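Local structure of hypothetical bacterial 6-phosphogluconolactonase (3SCY) at residues A[177-183]-A[199-205]; A[221-225]-A[237-241]; A[158-164]-A[213-218]; A[152-158]-A[171-177]. The protein is a seven-bladed beta-propeller of the lactonase family that probably hydrolyses 6-phosphogluconolactone, an assignment that remains putative. One frame throughout, in Å; residues are numbered along the deposited sequence.

Contact 1 (A[177-183]-A[199-205]); sequences DQIHKFN and KGTPEAF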
loop_
_atom_site.group_PDB
_atom_site.type_symbol
_atom_site.label_atom_id
_atom_site.label_comp_id
_atom_site.label_asym_id
_atom_site.label_seq_id
_atom_site.Cartn_x
_atom_site.Cartn_y
_atom_site.Cartn_z
ATOM N N ASP A 177 16.491 -4.991 -5.897
ATOM C CA ASP A 177 16.969 -4.401 -4.629
ATOM C C ASP A 177 17.221 -2.891 -4.775
ATOM O O ASP A 177 18.189 -2.364 -4.237
ATOM C CB ASP A 177 18.236 -5.132 -4.123
ATOM C CG ASP A 177 17.918 -6.553 -3.718
ATOM O OD1 ASP A 177 16.919 -6.754 -2.993
ATOM O OD2 ASP A 177 18.656 -7.466 -4.133
ATOM N N GLN A 178 16.339 -2.209 -5.478
ATOM C CA GLN A 178 16.461 -0.773 -5.696
ATOM C C GLN A 178 15.162 -0.055 -5.455
ATOM O O GLN A 178 14.089 -0.634 -5.583
ATOM C CB GLN A 178 16.923 -0.467 -7.140
ATOM C CG GLN A 178 18.359 -0.871 -7.441
ATOM C CD GLN A 178 18.689 -0.646 -8.894
ATOM O OE1 GLN A 178 18.114 -1.254 -9.803
ATOM N NE2 GLN A 178 19.647 0.217 -9.140
ATOM N N ILE A 179 15.270 1.221 -5.113
ATOM C CA ILE A 179 14.185 2.177 -5.054
ATOM C C ILE A 179 14.498 3.165 -6.187
ATOM O O ILE A 179 15.453 3.940 -6.076
ATOM C CB ILE A 179 14.018 2.868 -3.686
ATOM C CG1 ILE A 179 13.794 1.822 -2.562
ATOM C CG2 ILE A 179 12.845 3.872 -3.749
ATOM C CD1 ILE A 179 14.041 2.368 -1.113
ATOM N N HIS A 180 13.737 3.092 -7.281
ATOM C CA HIS A 180 13.906 3.974 -8.438
ATOM C C HIS A 180 13.358 5.367 -8.117
ATOM O O HIS A 180 12.343 5.485 -7.432
ATOM C CB HIS A 180 13.218 3.376 -9.668
ATOM C CG HIS A 180 13.734 2.018 -10.003
ATOM N ND1 HIS A 180 14.936 1.845 -10.690
ATOM C CD2 HIS A 180 13.183 0.807 -9.761
ATOM C CE1 HIS A 180 15.088 0.533 -10.806
ATOM N NE2 HIS A 180 14.057 -0.133 -10.279
ATOM N N LYS A 181 14.061 6.422 -8.573
ATOM C CA LYS A 181 13.680 7.801 -8.296
ATOM C C LYS A 181 13.305 8.559 -9.574
ATOM O O LYS A 181 14.048 8.527 -10.571
ATOM C CB LYS A 181 14.848 8.516 -7.588
ATOM C CG LYS A 181 14.529 9.958 -7.184
ATOM C CD LYS A 181 15.741 10.675 -6.595
ATOM C CE LYS A 181 15.504 12.167 -6.541
ATOM N NZ LYS A 181 16.659 12.865 -5.910
ATOM N N PHE A 182 12.169 9.270 -9.522
ATOM C CA PHE A 182 11.697 10.114 -10.602
ATOM C C PHE A 182 11.346 11.482 -10.094
ATOM O O PHE A 182 10.849 11.640 -8.971
ATOM C CB PHE A 182 10.465 9.500 -11.275
ATOM C CG PHE A 182 10.734 8.167 -11.922
ATOM C CD1 PHE A 182 10.649 6.989 -11.186
ATOM C CD2 PHE A 182 11.116 8.091 -13.254
ATOM C CE1 PHE A 182 10.920 5.754 -11.784
ATOM C CE2 PHE A 182 11.405 6.861 -13.846
ATOM C CZ PHE A 182 11.314 5.702 -13.105
ATOM N N ASN A 183 11.599 12.473 -10.928
ATOM C CA ASN A 183 11.168 13.829 -10.689
ATOM C C ASN A 183 9.731 13.926 -11.157
ATOM O O ASN A 183 9.399 13.413 -12.231
ATOM C CB ASN A 183 12.046 14.821 -11.479
ATOM C CG ASN A 183 13.506 14.831 -11.137
ATOM O OD1 ASN A 183 13.921 14.526 -10.024
ATOM N ND2 ASN A 183 14.341 15.129 -12.119
ATOM N N LYS A 199 13.478 10.580 -15.097
ATOM C CA LYS A 199 14.416 9.919 -14.176
ATOM C C LYS A 199 15.160 10.962 -13.325
ATOM O O LYS A 199 15.509 12.029 -13.823
ATOM C CB LYS A 199 15.377 9.013 -14.956
ATOM C CG LYS A 199 14.657 7.780 -15.513
ATOM C CD LYS A 199 15.622 6.783 -16.123
ATOM C CE LYS A 199 14.926 5.504 -16.515
ATOM N NZ LYS A 199 15.871 4.540 -17.141
ATOM N N GLY A 200 15.307 10.686 -12.042
ATOM C CA GLY A 200 15.926 11.655 -11.142
ATOM C C GLY A 200 17.407 11.450 -10.925
ATOM O O GLY A 200 18.043 10.618 -11.582
ATOM N N THR A 201 17.956 12.212 -9.967
ATOM C CA THR A 201 19.350 12.115 -9.548
ATOM C C THR A 201 19.428 11.739 -8.070
ATOM O O THR A 201 19.044 12.558 -7.237
ATOM C CB THR A 201 20.126 13.418 -9.787
ATOM O OG1 THR A 201 20.041 13.748 -11.155
ATOM C CG2 THR A 201 21.585 13.297 -9.370
ATOM N N PRO A 202 19.952 10.551 -7.712
ATOM C CA PRO A 202 20.370 9.454 -8.594
ATOM C C PRO A 202 19.145 8.773 -9.196
ATOM O O PRO A 202 18.007 9.027 -8.768
ATOM C CB PRO A 202 21.137 8.527 -7.644
ATOM C CG PRO A 202 20.448 8.708 -6.341
ATOM C CD PRO A 202 20.051 10.155 -6.291
ATOM N N GLU A 203 19.360 7.899 -10.176
ATOM C CA GLU A 203 18.226 7.200 -10.793
ATOM C C GLU A 203 17.633 6.158 -9.841
ATOM O O GLU A 203 16.477 5.769 -10.001
ATOM C CB GLU A 203 18.632 6.529 -12.102
ATOM C CG GLU A 203 18.725 7.522 -13.249
ATOM C CD GLU A 203 18.992 6.942 -14.621
ATOM O OE1 GLU A 203 19.043 5.698 -14.761
ATOM O OE2 GLU A 203 19.146 7.748 -15.566
ATOM N N ALA A 204 18.428 5.699 -8.871
ATOM C CA ALA A 204 17.969 4.704 -7.914
ATOM C C ALA A 204 18.803 4.711 -6.665
ATOM O O ALA A 204 19.966 5.113 -6.680
ATOM C CB ALA A 204 18.007 3.313 -8.537
ATOM N N PHE A 205 18.204 4.226 -5.582
ATOM C CA PHE A 205 18.882 3.948 -4.320
ATOM C C PHE A 205 18.998 2.446 -4.221
ATOM O O PHE A 205 18.041 1.737 -4.513
ATOM C CB PHE A 205 18.119 4.543 -3.116
ATOM C CG PHE A 205 17.904 6.032 -3.230
ATOM C CD1 PHE A 205 18.936 6.923 -2.959
ATOM C CD2 PHE A 205 16.682 6.546 -3.662
ATOM C CE1 PHE A 205 18.748 8.298 -3.092
ATOM C CE2 PHE A 205 16.494 7.932 -3.786
ATOM C CZ PHE A 205 17.540 8.793 -3.519
HETATM O O HOH W 1 14.799 6.288 -12.200
HETATM O O HOH W 2 16.369 14.413 -9.035
HETATM O O HOH W 3 17.461 15.083 -12.404
#
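K181 reaches across the outer edge of a beta-propeller blade, where strands 178-184 and 197-206 pair antiparallel. With CG anti to the backbone N (chi1 -177°) and the chain extended, its methylenes run past the P202 carbonyl, CB lying 3.4 Å from P202 O, while CD lies 4.0 Å from F205 CE2, obliquely to that ring. A long aliphatic stem with a charged tip suits this path to the corner of the chain at 201-203. I179 and F205 form an antiparallel hydrogen-bonded pair, each N giving to the other's O, and on one face their side chains both lean on L245 of the next blade. On the other, the small A204 CB touches Q178 NE2 (3.6 Å) and, more loosely, H180 ND1 (4.0 Å); Q178 OE1 bonds to T176 OG1 and H180 NE2 to D173 OD2. G200 takes the narrow place beside N183, its N bonded to K181 O. K181 NZ ends 2.7 Å from T201 O, above the carbonyl plane, and also bonds to G243 O.

Contact 2 (A[221-225]-A[237-241]); sequences DGKFA and AFRYA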
loop_
_atom_site.group_PDB
_atom_site.type_symbol
_atom_site.label_atom_id
_atom_site.label_comp_id
_atom_site.label_asym_id
_atom_site.label_seq_id
_atom_site.Cartn_x
_atom_site.Cartn_y
_atom_site.Cartn_z
ATOM N N ASP A 221 6.187 14.222 9.376
ATOM C CA ASP A 221 6.844 15.470 8.964
ATOM C C ASP A 221 7.682 15.274 7.688
ATOM O O ASP A 221 8.251 16.241 7.187
ATOM C CB ASP A 221 7.678 16.092 10.103
ATOM C CG ASP A 221 8.831 15.276 10.642
ATOM O OD1 ASP A 221 9.231 14.303 9.981
ATOM O OD2 ASP A 221 9.381 15.655 11.698
ATOM N N GLY A 222 7.737 14.038 7.188
ATOM C CA GLY A 222 8.463 13.680 5.970
ATOM C C GLY A 222 9.981 13.698 6.085
ATOM O O GLY A 222 10.659 13.837 5.071
ATOM N N LYS A 223 10.538 13.559 7.305
ATOM C CA LYS A 223 11.994 13.546 7.540
ATOM C C LYS A 223 12.568 12.121 7.593
ATOM O O LYS A 223 13.788 11.943 7.564
ATOM C CB LYS A 223 12.346 14.296 8.842
ATOM C CG LYS A 223 12.128 15.804 8.727
ATOM C CD LYS A 223 12.136 16.537 10.089
ATOM C CE LYS A 223 13.479 16.670 10.784
ATOM N NZ LYS A 223 13.806 15.473 11.618
ATOM N N PHE A 224 11.698 11.102 7.691
ATOM C CA PHE A 224 12.134 9.715 7.736
ATOM C C PHE A 224 11.252 8.878 6.849
ATOM O O PHE A 224 10.069 9.197 6.679
ATOM C CB PHE A 224 12.081 9.152 9.162
ATOM C CG PHE A 224 13.030 9.831 10.117
ATOM C CD1 PHE A 224 14.391 9.558 10.078
ATOM C CD2 PHE A 224 12.574 10.796 11.001
ATOM C CE1 PHE A 224 15.278 10.212 10.941
ATOM C CE2 PHE A 224 13.458 11.448 11.871
ATOM C CZ PHE A 224 14.804 11.162 11.825
ATOM N N ALA A 225 11.829 7.824 6.275
ATOM C CA ALA A 225 11.098 6.854 5.471
ATOM C C ALA A 225 11.428 5.466 5.977
ATOM O O ALA A 225 12.492 5.238 6.566
ATOM C CB ALA A 225 11.450 6.994 3.997
ATOM N N ALA A 237 15.280 1.797 7.821
ATOM C CA ALA A 237 14.948 3.162 8.193
ATOM C C ALA A 237 15.868 4.098 7.453
ATOM O O ALA A 237 17.072 3.850 7.357
ATOM C CB ALA A 237 15.097 3.362 9.697
ATOM N N PHE A 238 15.296 5.150 6.902
ATOM C CA PHE A 238 16.032 6.166 6.179
ATOM C C PHE A 238 15.731 7.537 6.633
ATOM O O PHE A 238 14.587 7.845 7.002
ATOM C CB PHE A 238 15.629 6.166 4.674
ATOM C CG PHE A 238 15.796 4.895 3.884
ATOM C CD1 PHE A 238 14.740 3.995 3.758
ATOM C CD2 PHE A 238 16.946 4.673 3.132
ATOM C CE1 PHE A 238 14.869 2.847 2.979
ATOM C CE2 PHE A 238 17.063 3.541 2.324
ATOM C CZ PHE A 238 16.035 2.628 2.264
ATOM N N ARG A 239 16.743 8.397 6.532
ATOM C CA ARG A 239 16.559 9.820 6.695
ATOM C C ARG A 239 16.100 10.278 5.312
ATOM O O ARG A 239 16.650 9.801 4.306
ATOM C CB ARG A 239 17.871 10.485 7.167
ATOM C CG ARG A 239 17.736 11.964 7.473
ATOM C CD ARG A 239 18.902 12.504 8.289
ATOM N NE ARG A 239 18.458 13.025 9.583
ATOM C CZ ARG A 239 18.535 12.355 10.728
ATOM N NH1 ARG A 239 19.065 11.139 10.760
ATOM N NH2 ARG A 239 18.099 12.903 11.855
ATOM N N TYR A 240 15.055 11.104 5.229
ATOM C CA TYR A 240 14.597 11.599 3.927
ATOM C C TYR A 240 14.639 13.126 3.910
ATOM O O TYR A 240 14.095 13.770 4.800
ATOM C CB TYR A 240 13.189 11.107 3.488
ATOM C CG TYR A 240 12.765 11.794 2.206
ATOM C CD1 TYR A 240 13.246 11.370 0.973
ATOM C CD2 TYR A 240 11.986 12.947 2.236
ATOM C CE1 TYR A 240 12.964 12.074 -0.198
ATOM C CE2 TYR A 240 11.673 13.644 1.069
ATOM C CZ TYR A 240 12.155 13.196 -0.148
ATOM O OH TYR A 240 11.857 13.897 -1.294
ATOM N N ALA A 241 15.268 13.707 2.879
ATOM C CA ALA A 241 15.308 15.165 2.684
ATOM C C ALA A 241 15.696 15.471 1.280
ATOM O O ALA A 241 16.643 14.879 0.779
ATOM C CB ALA A 241 16.298 15.836 3.637
#
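A225 and F238 form the close-packed part of this antiparallel hairpin, a hydrogen-bonded pair in which A225 N gives to F238 O (2.9 Å) and F238 N to A225 O (2.8 Å). The small A225 methyl, CB, lies 4.3 Å from F238 CB and fits against Y240 CB and among L216, F218 and L245. In Y240 a CG anti to the backbone N (chi1 174°) carries the ring alongside G222, whose O lies in plane at its edge, 3.3 Å from Y240 CD2. Glycine suits the positive phi of position 222, inside the Asx turn that D221 OD1 closes by accepting from K223 N. The other face is looser and reaches solvent: in one of two R239 conformers, F224 CE1 lies over a guanidinium face, a tentative contact. K223 CB points away from the other strand, so a lysine can extend into solvent. The hairpin occupies the middle of its blade: strand 213-218 flanks A225, strand 244-252 lies beyond F238, and Y240 OH hydrogen-bonds to D165 OD2 of the preceding blade.

Contact 3 (A[158-164]-A[213-218]); sequences HCVRITP and PRHLIF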
loop_
_atom_site.group_PDB
_atom_site.type_symbol
_atom_site.label_atom_id
_atom_site.label_comp_id
_atom_site.label_asym_id
_atom_site.label_seq_id
_atom_site.Cartn_x
_atom_site.Cartn_y
_atom_site.Cartn_z
ATOM N N HIS A 158 6.779 -3.052 -6.964
ATOM C CA HIS A 158 5.810 -3.378 -5.927
ATOM C C HIS A 158 5.217 -2.213 -5.184
ATOM O O HIS A 158 4.281 -2.424 -4.399
ATOM C CB HIS A 158 6.460 -4.315 -4.887
ATOM C CG HIS A 158 5.550 -5.417 -4.440
ATOM N ND1 HIS A 158 4.245 -5.170 -4.046
ATOM C CD2 HIS A 158 5.798 -6.742 -4.329
ATOM C CE1 HIS A 158 3.726 -6.360 -3.769
ATOM N NE2 HIS A 158 4.637 -7.325 -3.888
ATOM N N CYS A 159 5.734 -0.995 -5.408
ATOM C CA CYS A 159 5.250 0.170 -4.710
ATOM C C CYS A 159 5.622 1.399 -5.483
ATOM O O CYS A 159 6.674 1.417 -6.124
ATOM C CB CYS A 159 5.838 0.215 -3.300
ATOM S SG CYS A 159 5.052 1.421 -2.193
ATOM N N VAL A 160 4.743 2.396 -5.493
ATOM C CA VAL A 160 4.995 3.698 -6.071
ATOM C C VAL A 160 4.497 4.731 -5.068
ATOM O O VAL A 160 3.340 4.669 -4.632
ATOM C CB VAL A 160 4.389 3.916 -7.488
ATOM C CG1 VAL A 160 5.235 3.223 -8.549
ATOM C CG2 VAL A 160 2.930 3.459 -7.563
ATOM N N ARG A 161 5.386 5.628 -4.625
ATOM C CA ARG A 161 5.040 6.656 -3.647
ATOM C C ARG A 161 5.473 8.030 -4.068
ATOM O O ARG A 161 6.600 8.208 -4.516
ATOM C CB ARG A 161 5.700 6.405 -2.283
ATOM C CG ARG A 161 5.390 5.068 -1.603
ATOM C CD ARG A 161 3.878 4.797 -1.404
ATOM N NE ARG A 161 3.122 5.945 -0.900
ATOM C CZ ARG A 161 3.062 6.314 0.374
ATOM N NH1 ARG A 161 3.704 5.618 1.306
ATOM N NH2 ARG A 161 2.358 7.384 0.730
ATOM N N ILE A 162 4.602 9.027 -3.871
ATOM C CA ILE A 162 4.967 10.414 -4.082
ATOM C C ILE A 162 5.558 10.885 -2.770
ATOM O O ILE A 162 4.993 10.565 -1.713
ATOM C CB ILE A 162 3.734 11.197 -4.542
ATOM C CG1 ILE A 162 3.329 10.684 -5.948
ATOM C CG2 ILE A 162 4.031 12.734 -4.565
ATOM C CD1 ILE A 162 1.892 11.020 -6.396
ATOM N N THR A 163 6.713 11.575 -2.808
ATOM C CA THR A 163 7.407 12.023 -1.607
ATOM C C THR A 163 6.578 13.100 -0.868
ATOM O O THR A 163 5.772 13.799 -1.492
ATOM C CB THR A 163 8.841 12.472 -1.920
ATOM O OG1 THR A 163 8.770 13.415 -2.978
ATOM C CG2 THR A 163 9.731 11.289 -2.340
ATOM N N PRO A 164 6.814 13.302 0.448
ATOM C CA PRO A 164 5.991 14.273 1.205
ATOM C C PRO A 164 6.140 15.723 0.764
ATOM O O PRO A 164 5.342 16.572 1.177
ATOM C CB PRO A 164 6.482 14.124 2.647
ATOM C CG PRO A 164 7.172 12.838 2.693
ATOM C CD PRO A 164 7.717 12.548 1.349
ATOM N N PRO A 213 12.839 -5.225 -1.835
ATOM C CA PRO A 213 12.012 -4.087 -1.361
ATOM C C PRO A 213 10.550 -4.222 -1.726
ATOM O O PRO A 213 10.241 -4.518 -2.877
ATOM C CB PRO A 213 12.618 -2.871 -2.098
ATOM C CG PRO A 213 13.967 -3.270 -2.461
ATOM C CD PRO A 213 14.017 -4.762 -2.599
ATOM N N ARG A 214 9.647 -4.040 -0.746
ATOM C CA ARG A 214 8.240 -4.221 -1.032
ATOM C C ARG A 214 7.519 -2.886 -0.892
ATOM O O ARG A 214 7.284 -2.242 -1.913
ATOM C CB ARG A 214 7.597 -5.331 -0.162
ATOM C CG ARG A 214 6.192 -5.718 -0.645
ATOM C CD ARG A 214 5.640 -6.893 0.163
ATOM N NE ARG A 214 4.449 -7.454 -0.493
ATOM C CZ ARG A 214 3.214 -6.978 -0.334
ATOM N NH1 ARG A 214 2.980 -5.984 0.512
ATOM N NH2 ARG A 214 2.201 -7.513 -1.003
ATOM N N HIS A 215 7.158 -2.458 0.331
ATOM C CA HIS A 215 6.407 -1.220 0.504
ATOM C C HIS A 215 7.203 -0.183 1.253
ATOM O O HIS A 215 7.995 -0.524 2.128
ATOM C CB HIS A 215 5.073 -1.477 1.238
ATOM C CG HIS A 215 3.989 -2.076 0.389
ATOM N ND1 HIS A 215 2.728 -2.346 0.928
ATOM C CD2 HIS A 215 4.008 -2.493 -0.905
ATOM C CE1 HIS A 215 2.003 -2.838 -0.073
ATOM N NE2 HIS A 215 2.730 -2.967 -1.189
ATOM N N LEU A 216 6.966 1.083 0.934
ATOM C CA LEU A 216 7.649 2.257 1.497
ATOM C C LEU A 216 6.650 3.242 2.066
ATOM O O LEU A 216 5.608 3.499 1.441
ATOM C CB LEU A 216 8.452 2.942 0.383
ATOM C CG LEU A 216 9.293 4.183 0.791
ATOM C CD1 LEU A 216 10.562 3.778 1.579
ATOM C CD2 LEU A 216 9.754 4.942 -0.460
ATOM N N ILE A 217 6.987 3.813 3.246
ATOM C CA ILE A 217 6.171 4.817 3.910
ATOM C C ILE A 217 7.073 5.939 4.411
ATOM O O ILE A 217 8.297 5.762 4.544
ATOM C CB ILE A 217 5.298 4.276 5.054
ATOM C CG1 ILE A 217 6.220 3.622 6.136
ATOM C CG2 ILE A 217 4.224 3.285 4.527
ATOM C CD1 ILE A 217 5.546 3.313 7.449
ATOM N N PHE A 218 6.459 7.075 4.712
ATOM C CA PHE A 218 7.134 8.250 5.274
ATOM C C PHE A 218 6.530 8.576 6.597
ATOM O O PHE A 218 5.338 8.308 6.797
ATOM C CB PHE A 218 6.975 9.487 4.354
ATOM C CG PHE A 218 7.644 9.271 3.028
ATOM C CD1 PHE A 218 8.984 9.593 2.850
ATOM C CD2 PHE A 218 6.955 8.682 1.974
ATOM C CE1 PHE A 218 9.622 9.331 1.630
ATOM C CE2 PHE A 218 7.586 8.445 0.755
ATOM C CZ PHE A 218 8.915 8.745 0.606
HETATM O O HOH W 4 4.062 -9.863 -2.123
HETATM O O HOH W 5 3.282 7.171 3.952
#
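Two innermost strands of neighbouring propeller blades, 157-162 and 213-218, meet beside the central channel, nearly parallel at 25° with axes 5.5 Å apart. They belong to different sheets, and side chains make the join. At the start of the two strands R214 lies over the imidazole of H158: its CG sits above the ring centre, 3.8 Å from the centroid, in a CH-pi contact. The extended R214 chain, CG anti to the backbone N (chi1 -169°), carries the guanidinium past the ring with the planes 55° apart, H158 CE1 lying 3.4 Å from R214 NH2. Next along, C159 SG accepts a weak bond from L216 N at 3.7 Å, a small side chain suited to the narrow gap. R161 bends back on itself so that NH1 gives to L216 O at 2.9 Å, the acceptor in the guanidinium plane. At the far end P164 lays CD over the centre of the F218 ring, 3.6 Å from the centroid, a rigid ring against a flat aromatic face.

R214 NH1 bonds to G262 O and its NE forms a salt bridge to E230, while H215 ND1 bonds to D263. One water joins H158 NE2 to R214 NE; H158 NE2 also bonds to an unidentified ligand, probably from the crystallisation liquor. With E230 and D263 among the basic groups, the cluster may mark a polar pocket.

Contact 4 (A[152-158]-A[171-177]); sequences QTMPHLH and ADDLGTD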
loop_
_atom_site.group_PDB
_atom_site.type_symbol
_atom_site.label_atom_id
_atom_site.label_comp_id
_atom_site.label_asym_id
_atom_site.label_seq_id
_atom_site.Cartn_x
_atom_site.Cartn_y
_atom_site.Cartn_z
ATOM N N GLN A 152 14.127 -12.989 -7.891
ATOM C CA GLN A 152 14.765 -11.778 -8.434
ATOM C C GLN A 152 15.427 -12.019 -9.798
ATOM O O GLN A 152 16.532 -11.540 -10.041
ATOM C CB GLN A 152 15.790 -11.235 -7.415
ATOM C CG GLN A 152 15.191 -10.919 -6.038
ATOM C CD GLN A 152 16.203 -10.364 -5.066
ATOM O OE1 GLN A 152 17.174 -11.033 -4.687
ATOM N NE2 GLN A 152 15.998 -9.130 -4.631
ATOM N N THR A 153 14.720 -12.706 -10.705
ATOM C CA THR A 153 15.222 -13.023 -12.053
ATOM C C THR A 153 15.042 -11.824 -12.989
ATOM O O THR A 153 15.586 -11.813 -14.092
ATOM C CB THR A 153 14.485 -14.255 -12.613
ATOM O OG1 THR A 153 13.107 -13.928 -12.790
ATOM C CG2 THR A 153 14.599 -15.468 -11.705
HETATM N N MSE A 154 14.269 -10.816 -12.539
HETATM C CA MSE A 154 13.907 -9.630 -13.317
HETATM C C MSE A 154 13.387 -8.546 -12.393
HETATM O O MSE A 154 13.055 -8.856 -11.246
HETATM C CB MSE A 154 12.799 -9.989 -14.343
HETATM C CG MSE A 154 11.606 -10.700 -13.708
HETATM SE SE MSE A 154 10.085 -11.049 -14.858
HETATM C CE MSE A 154 10.991 -11.626 -16.506
ATOM N N PRO A 155 13.189 -7.300 -12.872
ATOM C CA PRO A 155 12.570 -6.292 -11.994
ATOM C C PRO A 155 11.132 -6.693 -11.633
ATOM O O PRO A 155 10.439 -7.353 -12.420
ATOM C CB PRO A 155 12.601 -5.010 -12.841
ATOM C CG PRO A 155 13.651 -5.267 -13.876
ATOM C CD PRO A 155 13.512 -6.721 -14.193
ATOM N N HIS A 156 10.719 -6.366 -10.417
ATOM C CA HIS A 156 9.367 -6.611 -9.926
ATOM C C HIS A 156 8.974 -5.369 -9.181
ATOM O O HIS A 156 9.481 -5.123 -8.094
ATOM C CB HIS A 156 9.318 -7.867 -9.038
ATOM C CG HIS A 156 9.554 -9.167 -9.760
ATOM N ND1 HIS A 156 8.686 -9.619 -10.737
ATOM C CD2 HIS A 156 10.522 -10.101 -9.575
ATOM C CE1 HIS A 156 9.173 -10.789 -11.146
ATOM N NE2 HIS A 156 10.278 -11.116 -10.482
ATOM N N LEU A 157 8.128 -4.549 -9.783
ATOM C CA LEU A 157 7.768 -3.272 -9.185
ATOM C C LEU A 157 6.602 -3.463 -8.232
ATOM O O LEU A 157 5.577 -4.017 -8.609
ATOM C CB LEU A 157 7.492 -2.253 -10.303
ATOM C CG LEU A 157 8.731 -1.487 -10.828
ATOM C CD1 LEU A 157 9.121 -0.390 -9.854
ATOM C CD2 LEU A 157 9.935 -2.421 -11.124
ATOM N N HIS A 158 6.779 -3.052 -6.964
ATOM C CA HIS A 158 5.810 -3.378 -5.927
ATOM C C HIS A 158 5.217 -2.213 -5.184
ATOM O O HIS A 158 4.281 -2.424 -4.399
ATOM C CB HIS A 158 6.460 -4.315 -4.887
ATOM C CG HIS A 158 5.550 -5.417 -4.440
ATOM N ND1 HIS A 158 4.245 -5.170 -4.046
ATOM C CD2 HIS A 158 5.798 -6.742 -4.329
ATOM C CE1 HIS A 158 3.726 -6.360 -3.769
ATOM N NE2 HIS A 158 4.637 -7.325 -3.888
ATOM N N ALA A 171 9.921 4.338 -6.524
ATOM C CA ALA A 171 9.319 3.080 -6.923
ATOM C C ALA A 171 10.147 1.904 -6.428
ATOM O O ALA A 171 11.310 1.744 -6.837
ATOM C CB ALA A 171 9.181 3.049 -8.438
ATOM N N ASP A 172 9.548 1.068 -5.556
ATOM C CA ASP A 172 10.270 -0.073 -4.972
ATOM C C ASP A 172 10.344 -1.217 -5.937
ATOM O O ASP A 172 9.305 -1.656 -6.457
ATOM C CB ASP A 172 9.565 -0.555 -3.691
ATOM C CG ASP A 172 9.561 0.415 -2.537
ATOM O OD1 ASP A 172 10.318 1.402 -2.589
ATOM O OD2 ASP A 172 8.816 0.162 -1.549
ATOM N N ASP A 173 11.553 -1.741 -6.131
ATOM C CA ASP A 173 11.776 -2.837 -7.053
ATOM C C ASP A 173 12.307 -4.040 -6.305
ATOM O O ASP A 173 13.507 -4.158 -6.009
ATOM C CB ASP A 173 12.716 -2.387 -8.158
ATOM C CG ASP A 173 13.015 -3.394 -9.257
ATOM O OD1 ASP A 173 12.651 -4.587 -9.101
ATOM O OD2 ASP A 173 13.609 -2.991 -10.269
ATOM N N LEU A 174 11.391 -4.977 -6.047
ATOM C CA LEU A 174 11.693 -6.200 -5.317
ATOM C C LEU A 174 12.729 -7.038 -6.053
ATOM O O LEU A 174 13.573 -7.686 -5.415
ATOM C CB LEU A 174 10.377 -6.988 -5.079
ATOM C CG LEU A 174 10.482 -8.392 -4.397
ATOM C CD1 LEU A 174 9.233 -8.679 -3.571
ATOM C CD2 LEU A 174 10.716 -9.532 -5.441
ATOM N N GLY A 175 12.671 -7.019 -7.384
ATOM C CA GLY A 175 13.570 -7.829 -8.187
ATOM C C GLY A 175 15.008 -7.376 -8.277
ATOM O O GLY A 175 15.888 -8.208 -8.511
ATOM N N THR A 176 15.265 -6.066 -8.139
ATOM C CA THR A 176 16.641 -5.581 -8.309
ATOM C C THR A 176 17.211 -4.925 -7.047
ATOM O O THR A 176 18.302 -4.358 -7.128
ATOM C CB THR A 176 16.732 -4.617 -9.500
ATOM O OG1 THR A 176 16.060 -3.403 -9.164
ATOM C CG2 THR A 176 16.161 -5.209 -10.779
ATOM N N ASP A 177 16.491 -4.991 -5.897
ATOM C CA ASP A 177 16.969 -4.401 -4.629
ATOM C C ASP A 177 17.221 -2.891 -4.775
ATOM O O ASP A 177 18.189 -2.364 -4.237
ATOM C CB ASP A 177 18.236 -5.132 -4.123
ATOM C CG ASP A 177 17.918 -6.553 -3.718
ATOM O OD1 ASP A 177 16.919 -6.754 -2.993
ATOM O OD2 ASP A 177 18.656 -7.466 -4.133
#
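The H156 imidazole is met obliquely by G175 CA and L174 CD2, 4.0 and 4.2 Å from H156 CD2; M154 C lies over one face, offset toward the rim, Y117 stacks on the ring, and ND1 bonds to Y117 O. The Q152 amide meets the D177 carboxylate with planes 74° apart: NE2 gives a nearly straight bond (174°) to L174 O at 2.9 Å and a weaker one to D177 OD1, while D177 OD2 takes G210 N. Glutamine suits this buried place, one nitrogen serving two acceptors. In the hairpin, H158 N gives to D172 O and L174 N to H156 O. A side chain at G175 would run into M154 O, so the residue has none. D173, its CG anti to the backbone N (chi1 -177°), holds OD1 where H156 N approaches from above the carboxylate plane (2.9 Å). D173 OD1 also takes weak bonds from G175 N and T176 N, and OD2 is hydrogen-bonded to H180 NE2; this setting would tend to favour the anionic form.

Overall arrangement
Contacts 1 and 4 lie in one four-stranded blade and contact 2 in the next, while contact 3 joins the innermost strands of the two. Along the chain contact 4 closes before contact 1 opens, contacts 3 and 4 cross, contact 1 is nested within the loop closed by contact 3, and contact 2 follows. Contacts 3 and 4 share H158, and contacts 1 and 4 share D177. Contact 3 is about 12 Å, centre to centre, from contacts 1 and 2; contacts 2 and 4 stand about 22 Å apart without touching. The series runs from the channel, where H158 meets an unidentified ligand, to the rim; at contact 3 side chains, not sheet bonds, hold adjoining blades together.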